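Local coordinates for protein RmpD (Hexulose-6-phosphate synthase) (Streptococcus mutans, PDB 3EXR) that is an enzyme of the HUMPS family whose chain folds into a closed barrel of eight parallel strands wrapped by helices, two such chains forming the assembly, at residues P6-A11 with G207-F212; V39-V44 with A63-A68; K163-E166 with R170-V173. All blocks are in the same frame, centred on the assembly; numbering follows the deposited sequence.

Contact 1 of 3, residues P6-A11 with G207-F212; sequences PNLQVA and GAARAF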
ATOM      1  N   PRO A   6      27.385  -0.372  -3.609  1.00 12.13           N
ATOM      2  CA  PRO A   6      26.004  -0.393  -3.095  1.00 10.84           C
ATOM      3  C   PRO A   6      25.631   0.951  -2.479  1.00 10.19           C
ATOM      4  O   PRO A   6      26.455   1.563  -1.796  1.00 10.55           O
ATOM      5  CB  PRO A   6      26.030  -1.477  -2.017  1.00 10.44           C
ATOM      6  CG  PRO A   6      27.183  -2.412  -2.465  1.00 11.01           C
ATOM      7  CD  PRO A   6      28.210  -1.463  -3.061  1.00 11.71           C
ATOM      8  N   ASN A   7      24.375   1.364  -2.689  1.00 10.33           N
ATOM      9  CA  ASN A   7      23.843   2.570  -2.096  1.00 10.57           C
ATOM     10  C   ASN A   7      23.539   2.332  -0.625  1.00 10.26           C
ATOM     11  O   ASN A   7      23.226   1.217  -0.220  1.00 10.22           O
ATOM     12  CB  ASN A   7      22.528   2.962  -2.776  1.00 10.95           C
ATOM     13  CG  ASN A   7      22.693   3.463  -4.199  1.00 11.30           C
ATOM     14  OD1 ASN A   7      21.911   3.066  -5.086  1.00 14.44           O
ATOM     15  ND2 ASN A   7      23.650   4.364  -4.434  1.00 10.24           N
ATOM     16  N   LEU A   8      23.639   3.398   0.169  1.00  9.86           N
ATOM     17  CA  LEU A   8      23.044   3.464   1.472  1.00  9.79           C
ATOM     18  C   LEU A   8      21.763   4.287   1.349  1.00  9.57           C
ATOM     19  O   LEU A   8      21.800   5.449   0.941  1.00 10.03           O
ATOM     20  CB  LEU A   8      23.979   4.144   2.472  1.00  9.89           C
ATOM     21  CG  LEU A   8      23.342   4.415   3.844  1.00 10.11           C
ATOM     22  CD1 LEU A   8      22.702   3.174   4.475  1.00 11.56           C
ATOM     23  CD2 LEU A   8      24.322   5.037   4.794  1.00 10.67           C
ATOM     24  N   GLN A   9      20.654   3.671   1.729  1.00  9.12           N
ATOM     25  CA  GLN A   9      19.334   4.301   1.722  1.00  8.65           C
ATOM     26  C   GLN A   9      18.818   4.386   3.141  1.00  9.18           C
ATOM     27  O   GLN A   9      18.976   3.443   3.907  1.00  9.28           O
ATOM     28  CB  GLN A   9      18.403   3.499   0.834  1.00  8.44           C
ATOM     29  CG  GLN A   9      16.964   3.896   0.883  1.00  8.00           C
ATOM     30  CD  GLN A   9      16.153   3.230  -0.237  1.00  9.30           C
ATOM     31  OE1 GLN A   9      16.680   2.993  -1.307  1.00  9.34           O
ATOM     32  NE2 GLN A   9      14.891   2.944   0.017  1.00  8.14           N
ATOM     33  N   VAL A  10      18.173   5.507   3.473  1.00  9.44           N
ATOM     34  CA  VAL A  10      17.480   5.632   4.757  1.00  9.66           C
ATOM     35  C   VAL A  10      15.969   5.689   4.534  1.00  9.32           C
ATOM     36  O   VAL A  10      15.485   6.479   3.722  1.00  9.39           O
ATOM     37  CB  VAL A  10      17.933   6.878   5.589  1.00  9.67           C
ATOM     38  CG1 VAL A  10      17.637   8.195   4.857  1.00 11.86           C
ATOM     39  CG2 VAL A  10      17.264   6.892   6.936  1.00 10.84           C
ATOM     40  N   ALA A  11      15.269   4.793   5.214  1.00  8.74           N
ATOM     41  CA  ALA A  11      13.818   4.765   5.221  1.00  9.36           C
ATOM     42  C   ALA A  11      13.326   5.639   6.359  1.00  9.21           C
ATOM     43  O   ALA A  11      13.808   5.531   7.491  1.00  9.99           O
ATOM     44  CB  ALA A  11      13.330   3.320   5.433  1.00 10.36           C
ATOM     45  N   GLY A 207      27.233  10.198  11.869  1.00 13.16           N
ATOM     46  CA  GLY A 207      28.429   9.382  12.082  1.00 13.52           C
ATOM     47  C   GLY A 207      28.112   7.918  11.809  1.00 13.26           C
ATOM     48  O   GLY A 207      28.887   7.235  11.151  1.00 12.89           O
ATOM     49  N   ALA A 208      26.939   7.454  12.256  1.00 12.63           N
ATOM     50  CA  ALA A 208      26.536   6.061  12.043  1.00 12.87           C
ATOM     51  C   ALA A 208      26.302   5.783  10.565  1.00 12.67           C
ATOM     52  O   ALA A 208      26.740   4.756  10.052  1.00 13.95           O
ATOM     53  CB  ALA A 208      25.340   5.711  12.886  1.00 12.72           C
ATOM     54  N   ALA A 209      25.695   6.741   9.874  1.00 12.03           N
ATOM     55  CA  ALA A 209      25.485   6.646   8.434  1.00 11.93           C
ATOM     56  C   ALA A 209      26.818   6.577   7.696  1.00 12.37           C
ATOM     57  O   ALA A 209      27.011   5.712   6.837  1.00 12.37           O
ATOM     58  CB  ALA A 209      24.630   7.822   7.910  1.00 10.73           C
ATOM     59  N   ARG A 210      27.751   7.466   8.051  1.00 11.98           N
ATOM     60  CA  ARG A 210      29.057   7.440   7.396  1.00 12.47           C
ATOM     61  C   ARG A 210      29.816   6.140   7.665  1.00 12.71           C
ATOM     62  O   ARG A 210      30.506   5.655   6.771  1.00 13.42           O
ATOM     63  CB  ARG A 210      29.896   8.642   7.812  1.00 12.42           C
ATOM     64  CG  ARG A 210      31.136   8.787   6.985  1.00 13.59           C
ATOM     65  CD  ARG A 210      31.997   9.918   7.493  1.00 14.65           C
ATOM     66  NE  ARG A 210      31.322  11.180   7.220  1.00 15.08           N
ATOM     67  CZ  ARG A 210      31.720  12.361   7.686  1.00 17.11           C
ATOM     68  NH1 ARG A 210      32.822  12.452   8.418  1.00 15.08           N
ATOM     69  NH2 ARG A 210      31.047  13.448   7.403  1.00 17.65           N
ATOM     70  N   ALA A 211      29.720   5.596   8.881  1.00 13.11           N
ATOM     71  CA  ALA A 211      30.428   4.341   9.215  1.00 13.63           C
ATOM     72  C   ALA A 211      29.877   3.187   8.383  1.00 14.17           C
ATOM     73  O   ALA A 211      30.623   2.327   7.932  1.00 14.37           O
ATOM     74  CB  ALA A 211      30.309   4.036  10.668  1.00 13.79           C
ATOM     75  N   PHE A 212      28.562   3.208   8.148  1.00 14.04           N
ATOM     76  CA  PHE A 212      27.900   2.180   7.369  1.00 14.21           C
ATOM     77  C   PHE A 212      28.413   2.259   5.921  1.00 14.57           C
ATOM     78  O   PHE A 212      28.806   1.242   5.338  1.00 14.78           O
ATOM     79  CB  PHE A 212      26.382   2.415   7.448  1.00 14.12           C
ATOM     80  CG  PHE A 212      25.530   1.249   7.012  1.00 14.36           C
ATOM     81  CD1 PHE A 212      24.792   0.536   7.943  1.00 16.10           C
ATOM     82  CD2 PHE A 212      25.374   0.950   5.671  1.00 15.36           C
ATOM     83  CE1 PHE A 212      23.965  -0.515   7.536  1.00 17.24           C
ATOM     84  CE2 PHE A 212      24.549  -0.104   5.262  1.00 16.45           C
ATOM     85  CZ  PHE A 212      23.840  -0.826   6.210  1.00 16.20           C
TER
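The backbone N of L8, the residue that meets both A209 and F212, hydrogen-bonds to D32 OD2, fastening the first strand of this TIM barrel beside the strand that follows it. Backbone bonds of L8 with D32 and V33 act alongside that carboxylate, while its side chain points outward to the last helix, 205-220. The contact buries 133 Å² and contains no hydrogen bond between the two segments. With chi1 at 172°, CG of L8 lies opposite its own N, which sends the branched end toward the helix, one methyl to each of two residues. CD1 goes to the F212 ring, 3.7 Å from CD2 of F212, meeting it obliquely. The phenyl sits there because F212 also has its CG opposite its N (chi1 -164°), and I199, L182 and F193 also pack against it. Just before the strand, P6 O accepts a hydrogen bond from K213 NZ of the same helix, a polar link beside the apolar contact. R210 leaves the interface and forms a salt bridge with E30. The other methyl of L8 reaches the helix backbone: CD2 lies 3.4 Å from A209 O and 4.2 Å from A209 CB.

Contact 2 of 3, residues V39-V44 with A63-A68; sequences VCLLQV and ADTKCA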
ATOM      1  N   VAL A  39       4.236   4.099   5.861  1.00  7.56           N
ATOM      2  CA  VAL A  39       3.575   4.520   7.100  1.00  8.29           C
ATOM      3  C   VAL A  39       3.481   6.055   7.168  1.00  7.08           C
ATOM      4  O   VAL A  39       2.492   6.625   7.627  1.00  6.98           O
ATOM      5  CB  VAL A  39       4.341   3.991   8.343  1.00  8.24           C
ATOM      6  CG1 VAL A  39       3.799   4.655   9.605  1.00  7.98           C
ATOM      7  CG2 VAL A  39       4.251   2.461   8.414  1.00  9.56           C
ATOM      8  N   CYS A  40       4.547   6.714   6.742  1.00  8.30           N
ATOM      9  CA  CYS A  40       4.630   8.161   6.780  1.00  6.99           C
ATOM     10  C   CYS A  40       3.745   8.797   5.711  1.00  7.41           C
ATOM     11  O   CYS A  40       2.985   9.717   6.003  1.00  6.92           O
ATOM     12  CB  CYS A  40       6.076   8.629   6.613  1.00  7.63           C
ATOM     13  SG  CYS A  40       6.272  10.325   7.176  1.00 10.12           S
ATOM     14  N   LEU A  41       3.842   8.309   4.475  1.00  6.80           N
ATOM     15  CA  LEU A  41       3.004   8.841   3.416  1.00  7.07           C
ATOM     16  C   LEU A  41       1.510   8.703   3.713  1.00  7.29           C
ATOM     17  O   LEU A  41       0.729   9.625   3.453  1.00  8.01           O
ATOM     18  CB  LEU A  41       3.350   8.212   2.071  1.00  7.70           C
ATOM     19  CG  LEU A  41       4.735   8.576   1.511  1.00  7.93           C
ATOM     20  CD1 LEU A  41       4.969   7.746   0.294  1.00  7.34           C
ATOM     21  CD2 LEU A  41       4.789  10.076   1.166  1.00  7.49           C
ATOM     22  N   LEU A  42       1.087   7.563   4.252  1.00  7.29           N
ATOM     23  CA  LEU A  42      -0.333   7.419   4.608  1.00  6.74           C
ATOM     24  C   LEU A  42      -0.756   8.372   5.695  1.00  6.51           C
ATOM     25  O   LEU A  42      -1.948   8.680   5.793  1.00  7.62           O
ATOM     26  CB  LEU A  42      -0.666   5.970   5.016  1.00  7.42           C
ATOM     27  CG  LEU A  42      -0.550   4.927   3.904  1.00  8.65           C
ATOM     28  CD1 LEU A  42      -0.526   3.533   4.496  1.00  8.16           C
ATOM     29  CD2 LEU A  42      -1.662   5.102   2.895  1.00  8.50           C
ATOM     30  N   GLN A  43       0.188   8.803   6.541  1.00  7.60           N
ATOM     31  CA  GLN A  43      -0.101   9.816   7.561  1.00  7.34           C
ATOM     32  C   GLN A  43      -0.090  11.254   7.058  1.00  7.20           C
ATOM     33  O   GLN A  43      -0.936  12.037   7.448  1.00  7.67           O
ATOM     34  CB  GLN A  43       0.878   9.713   8.734  1.00  7.49           C
ATOM     35  CG  GLN A  43       0.593   8.621   9.704  1.00  8.21           C
ATOM     36  CD  GLN A  43      -0.685   8.839  10.478  1.00  8.22           C
ATOM     37  OE1 GLN A  43      -1.770   8.547   9.989  1.00  7.38           O
ATOM     38  NE2 GLN A  43      -0.554   9.325  11.708  1.00  8.47           N
ATOM     39  N   VAL A  44       0.882  11.609   6.213  1.00  7.56           N
ATOM     40  CA  VAL A  44       1.137  13.017   5.914  1.00  7.90           C
ATOM     41  C   VAL A  44       0.899  13.415   4.474  1.00  7.22           C
ATOM     42  O   VAL A  44       0.826  14.603   4.197  1.00  8.25           O
ATOM     43  CB  VAL A  44       2.518  13.466   6.359  1.00  8.82           C
ATOM     44  CG1 VAL A  44       2.776  13.015   7.796  1.00  9.94           C
ATOM     45  CG2 VAL A  44       3.575  12.935   5.431  1.00  8.92           C
ATOM     46  N   ALA A  63       9.451   7.412  -3.168  1.00  7.31           N
ATOM     47  CA  ALA A  63       8.081   7.487  -2.621  1.00  7.56           C
ATOM     48  C   ALA A  63       7.625   6.031  -2.442  1.00  7.56           C
ATOM     49  O   ALA A  63       7.289   5.340  -3.408  1.00  7.82           O
ATOM     50  CB  ALA A  63       7.165   8.234  -3.562  1.00  8.26           C
ATOM     51  N   ASP A  64       7.572   5.582  -1.191  1.00  7.24           N
ATOM     52  CA  ASP A  64       7.266   4.184  -0.888  1.00  7.72           C
ATOM     53  C   ASP A  64       5.756   4.031  -0.748  1.00  7.38           C
ATOM     54  O   ASP A  64       5.251   3.868   0.343  1.00  7.96           O
ATOM     55  CB  ASP A  64       8.023   3.782   0.373  1.00  8.33           C
ATOM     56  CG  ASP A  64       7.783   2.357   0.812  1.00  9.52           C
ATOM     57  OD1 ASP A  64       7.394   1.485   0.021  1.00  9.41           O
ATOM     58  OD2 ASP A  64       7.997   2.066   2.012  1.00 11.76           O
ATOM     59  N   THR A  65       5.048   4.066  -1.875  1.00  7.19           N
ATOM     60  CA  THR A  65       3.587   3.976  -1.836  1.00  7.66           C
ATOM     61  C   THR A  65       3.056   2.540  -1.816  1.00  8.05           C
ATOM     62  O   THR A  65       1.884   2.320  -1.536  1.00  8.79           O
ATOM     63  CB  THR A  65       2.944   4.655  -3.050  1.00  7.66           C
ATOM     64  OG1 THR A  65       3.435   4.044  -4.245  1.00 10.27           O
ATOM     65  CG2 THR A  65       3.335   6.103  -3.128  1.00  8.60           C
ATOM     66  N   LYS A  66       3.897   1.561  -2.152  1.00  8.60           N
ATOM     67  CA  LYS A  66       3.472   0.160  -2.239  1.00  8.95           C
ATOM     68  C   LYS A  66       2.191   0.076  -3.063  1.00  9.54           C
ATOM     69  O   LYS A  66       1.227  -0.627  -2.721  1.00  9.06           O
ATOM     70  CB  LYS A  66       3.322  -0.453  -0.849  1.00  9.26           C
ATOM     71  CG  LYS A  66       4.681  -0.606  -0.159  1.00  9.48           C
ATOM     72  CD  LYS A  66       4.602  -1.358   1.163  1.00 11.43           C
ATOM     73  CE  LYS A  66       5.981  -1.663   1.763  1.00 12.14           C
ATOM     74  NZ  LYS A  66       6.828  -0.442   2.022  1.00 12.37           N
ATOM     75  N   CYS A  67       2.206   0.838  -4.154  1.00  9.77           N
ATOM     76  CA  CYS A  67       1.058   0.976  -5.050  1.00 10.52           C
ATOM     77  C   CYS A  67       0.538  -0.357  -5.577  1.00 10.70           C
ATOM     78  O   CYS A  67       1.304  -1.178  -6.095  1.00 10.59           O
ATOM     79  CB  CYS A  67       1.436   1.898  -6.197  1.00 10.95           C
ATOM     80  SG  CYS A  67       0.232   2.020  -7.469  1.00 13.58           S
ATOM     81  N   ALA A  68      -0.767  -0.570  -5.398  1.00 10.20           N
ATOM     82  CA  ALA A  68      -1.441  -1.797  -5.846  1.00 10.60           C
ATOM     83  C   ALA A  68      -2.335  -1.594  -7.062  1.00 10.55           C
ATOM     84  O   ALA A  68      -2.656  -2.576  -7.729  1.00 10.11           O
ATOM     85  CB  ALA A  68      -2.277  -2.399  -4.721  1.00 10.49           C
TER
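The apolar part of this contact rests on one branch of L41. Its CD1 methyl reaches the backbone of the third barrel strand, 3.7 Å from D64 N, and also lies 4.1 Å from the methyl CG2 of T65. A63 CB is more distant, 4.5 Å from L41 CD1. With chi1 at -68°, CG of L41 stands opposite its carbonyl carbon, and the extended chi2 carries CD1 on to the strand. The axes of the short segments 39-44 and 63-67 run almost perpendicular (91°), 8.0 Å apart at closest approach, and 106 Å² is buried.

Polar bonds shape the strand under that methyl rather than joining the segments directly. D64 is the centre of an inverse gamma turn, closed by a weak bond of 3.0 Å from T65 N to A63 O. On its carboxylate K66 NZ makes a two-pronged salt bridge, 2.8 Å to D64 OD1, on the syn side, and 2.8 Å to D64 OD2. D64 OD1 is also bonded to T87 OG1, so both K66 and the next strand help fix the group. T38 OG1, at the start of the helix, bonds to D64 O and K66 NZ, a polar link between helix and strand.

Across the dimer interface, L42 packs on L42 of the second subunit, and Q43 OE1 hydrogen-bonds S46 OG of that subunit, so the helix faces the strand and the partner at once.

D64 and K66 form the D-x-K opening of the D-x-K-x-x-D sequence found at the end of the third strand in this superfamily; in relatives its acidic and lysine side chains line the active site at the barrel mouth, consistent with a similar place here.

Contact 3 of 3, residues K163-E166 with R170-V173; sequences KLIE and RVSV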
ATOM      1  N   LYS A 163      19.445 -15.202  -6.525  1.00 10.80           N
ATOM      2  CA  LYS A 163      18.707 -15.616  -7.720  1.00 11.62           C
ATOM      3  C   LYS A 163      18.067 -14.437  -8.435  1.00 11.78           C
ATOM      4  O   LYS A 163      18.069 -14.377  -9.661  1.00 11.86           O
ATOM      5  CB  LYS A 163      17.667 -16.676  -7.375  1.00 12.36           C
ATOM      6  CG  LYS A 163      16.832 -17.179  -8.584  1.00 14.82           C
ATOM      7  CD  LYS A 163      17.690 -17.797  -9.695  1.00 21.14           C
ATOM      8  CE  LYS A 163      17.061 -19.079 -10.276  1.00 24.28           C
ATOM      9  NZ  LYS A 163      15.775 -18.875 -10.998  1.00 26.16           N
ATOM     10  N   LEU A 164      17.501 -13.501  -7.676  1.00 11.09           N
ATOM     11  CA  LEU A 164      16.937 -12.302  -8.289  1.00 10.61           C
ATOM     12  C   LEU A 164      17.990 -11.463  -9.008  1.00 10.65           C
ATOM     13  O   LEU A 164      17.750 -10.941 -10.093  1.00 10.54           O
ATOM     14  CB  LEU A 164      16.206 -11.461  -7.250  1.00 10.97           C
ATOM     15  CG  LEU A 164      14.946 -12.016  -6.638  1.00 11.13           C
ATOM     16  CD1 LEU A 164      14.591 -11.163  -5.436  1.00 11.34           C
ATOM     17  CD2 LEU A 164      13.775 -12.048  -7.650  1.00 10.74           C
ATOM     18  N   ILE A 165      19.177 -11.367  -8.412  1.00 11.16           N
ATOM     19  CA  ILE A 165      20.284 -10.627  -9.009  1.00 12.12           C
ATOM     20  C   ILE A 165      20.666 -11.313 -10.332  1.00 12.97           C
ATOM     21  O   ILE A 165      20.847 -10.651 -11.356  1.00 13.01           O
ATOM     22  CB  ILE A 165      21.503 -10.552  -8.041  1.00 12.25           C
ATOM     23  CG1 ILE A 165      21.195  -9.601  -6.874  1.00 12.01           C
ATOM     24  CG2 ILE A 165      22.771 -10.124  -8.789  1.00 12.32           C
ATOM     25  CD1 ILE A 165      22.167  -9.648  -5.687  1.00 11.55           C
ATOM     26  N   GLU A 166      20.731 -12.646 -10.304  1.00 13.99           N
ATOM     27  CA  GLU A 166      21.131 -13.391 -11.494  1.00 15.84           C
ATOM     28  C   GLU A 166      20.106 -13.250 -12.614  1.00 15.52           C
ATOM     29  O   GLU A 166      20.467 -13.211 -13.782  1.00 15.88           O
ATOM     30  CB  GLU A 166      21.424 -14.846 -11.161  1.00 17.31           C
ATOM     31  CG  GLU A 166      22.830 -15.045 -10.571  1.00 21.07           C
ATOM     32  CD  GLU A 166      23.912 -14.088 -11.129  1.00 26.79           C
ATOM     33  OE1 GLU A 166      24.415 -13.205 -10.376  1.00 28.15           O
ATOM     34  OE2 GLU A 166      24.289 -14.228 -12.314  1.00 29.95           O
ATOM     35  N   ARG A 170      18.234  -5.326  -9.970  1.00 10.23           N
ATOM     36  CA  ARG A 170      18.951  -4.564  -8.954  1.00 10.56           C
ATOM     37  C   ARG A 170      18.164  -4.737  -7.664  1.00 10.50           C
ATOM     38  O   ARG A 170      17.042  -4.245  -7.552  1.00 10.54           O
ATOM     39  CB  ARG A 170      19.095  -3.094  -9.352  1.00 10.03           C
ATOM     40  CG  ARG A 170      20.286  -2.840 -10.312  1.00 11.19           C
ATOM     41  CD  ARG A 170      20.166  -1.498 -11.054  1.00 10.67           C
ATOM     42  NE  ARG A 170      18.960  -1.504 -11.881  1.00 11.31           N
ATOM     43  CZ  ARG A 170      18.124  -0.484 -12.051  1.00 12.63           C
ATOM     44  NH1 ARG A 170      18.367   0.709 -11.539  1.00 10.77           N
ATOM     45  NH2 ARG A 170      17.040  -0.686 -12.776  1.00 13.05           N
ATOM     46  N   VAL A 171      18.742  -5.475  -6.727  1.00 10.14           N
ATOM     47  CA  VAL A 171      18.065  -5.876  -5.511  1.00 10.52           C
ATOM     48  C   VAL A 171      18.473  -4.988  -4.324  1.00  9.82           C
ATOM     49  O   VAL A 171      19.644  -4.785  -4.031  1.00  9.92           O
ATOM     50  CB  VAL A 171      18.315  -7.370  -5.193  1.00 11.15           C
ATOM     51  CG1 VAL A 171      17.707  -7.780  -3.858  1.00 11.69           C
ATOM     52  CG2 VAL A 171      17.775  -8.230  -6.324  1.00 10.73           C
ATOM     53  N   SER A 172      17.473  -4.416  -3.663  1.00  9.00           N
ATOM     54  CA  SER A 172      17.678  -3.731  -2.412  1.00  7.95           C
ATOM     55  C   SER A 172      17.323  -4.684  -1.286  1.00  8.46           C
ATOM     56  O   SER A 172      16.369  -5.460  -1.406  1.00  9.29           O
ATOM     57  CB  SER A 172      16.762  -2.511  -2.309  1.00  7.37           C
ATOM     58  OG  SER A 172      17.084  -1.555  -3.260  1.00  8.89           O
ATOM     59  N   VAL A 173      18.096  -4.653  -0.194  1.00  8.31           N
ATOM     60  CA  VAL A 173      17.750  -5.463   0.966  1.00  9.04           C
ATOM     61  C   VAL A 173      17.451  -4.560   2.167  1.00  9.46           C
ATOM     62  O   VAL A 173      17.984  -3.446   2.287  1.00  8.67           O
ATOM     63  CB  VAL A 173      18.860  -6.506   1.326  1.00  9.89           C
ATOM     64  CG1 VAL A 173      19.072  -7.518   0.241  1.00  9.66           C
ATOM     65  CG2 VAL A 173      20.165  -5.801   1.637  1.00  9.48           C
TER
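V171 has the most surface buried here, 70 Å², ahead of I165 and L164, and its branch CG2 makes the closest approaches. That methyl comes up against the helix between two neighbouring residues, 3.7 Å from L164 CB and 3.7 Å from I165 CG1. V171 CB follows it at 4.0 Å from the same CG1, so the valine engages I165 with more than one atom. The I165 and V171 side chains cross at about a right angle. I165 brings CG1 to this meeting although its CB bond is directed past the strand: at chi1 -72° CG1 lies opposite the carbonyl carbon and folds back toward V171. L164 offers CB, while its side chain also packs on L118 and W122; I165 in turn touches V188. No hydrogen bond joins the two segments, and the contact is apolar throughout.

R170, next to V171, has its CB directed away from the helix; its NH2 forms a salt bridge with E113 and a hydrogen bond with S136 OG, and the guanidinium makes a cation-pi contact with F191. The segments lie near the end of helix 155-167 and at the start of strand 170-174, with a very short turn between the two elements, closing a beta-alpha-beta crossover from strand 137-141. V161, about one helix turn before L164 and I165, also packs on V171, and backbone bonds set the strand between 137-141 and 192-195.

In the fold
All three contacts press an outer helix against the same eight-stranded barrel, and each uses its own strand and its own helix. All three are buried, though in contact 3 I165 remains partly exposed. Contact 1 joins the first strand to the last helix and so closes the chain on itself; contacts 2 and 3 are nested within that span, one after the other, on opposite sides of the chain's centre, their centres about 23 Å apart. Contacts 1 and 3 involve no other subunit and bring together apolar side chains, with one phenyl ring in contact 1. Contact 2 differs: its strand end carries charged groups beside the apolar touch, and its helix also meets the second subunit.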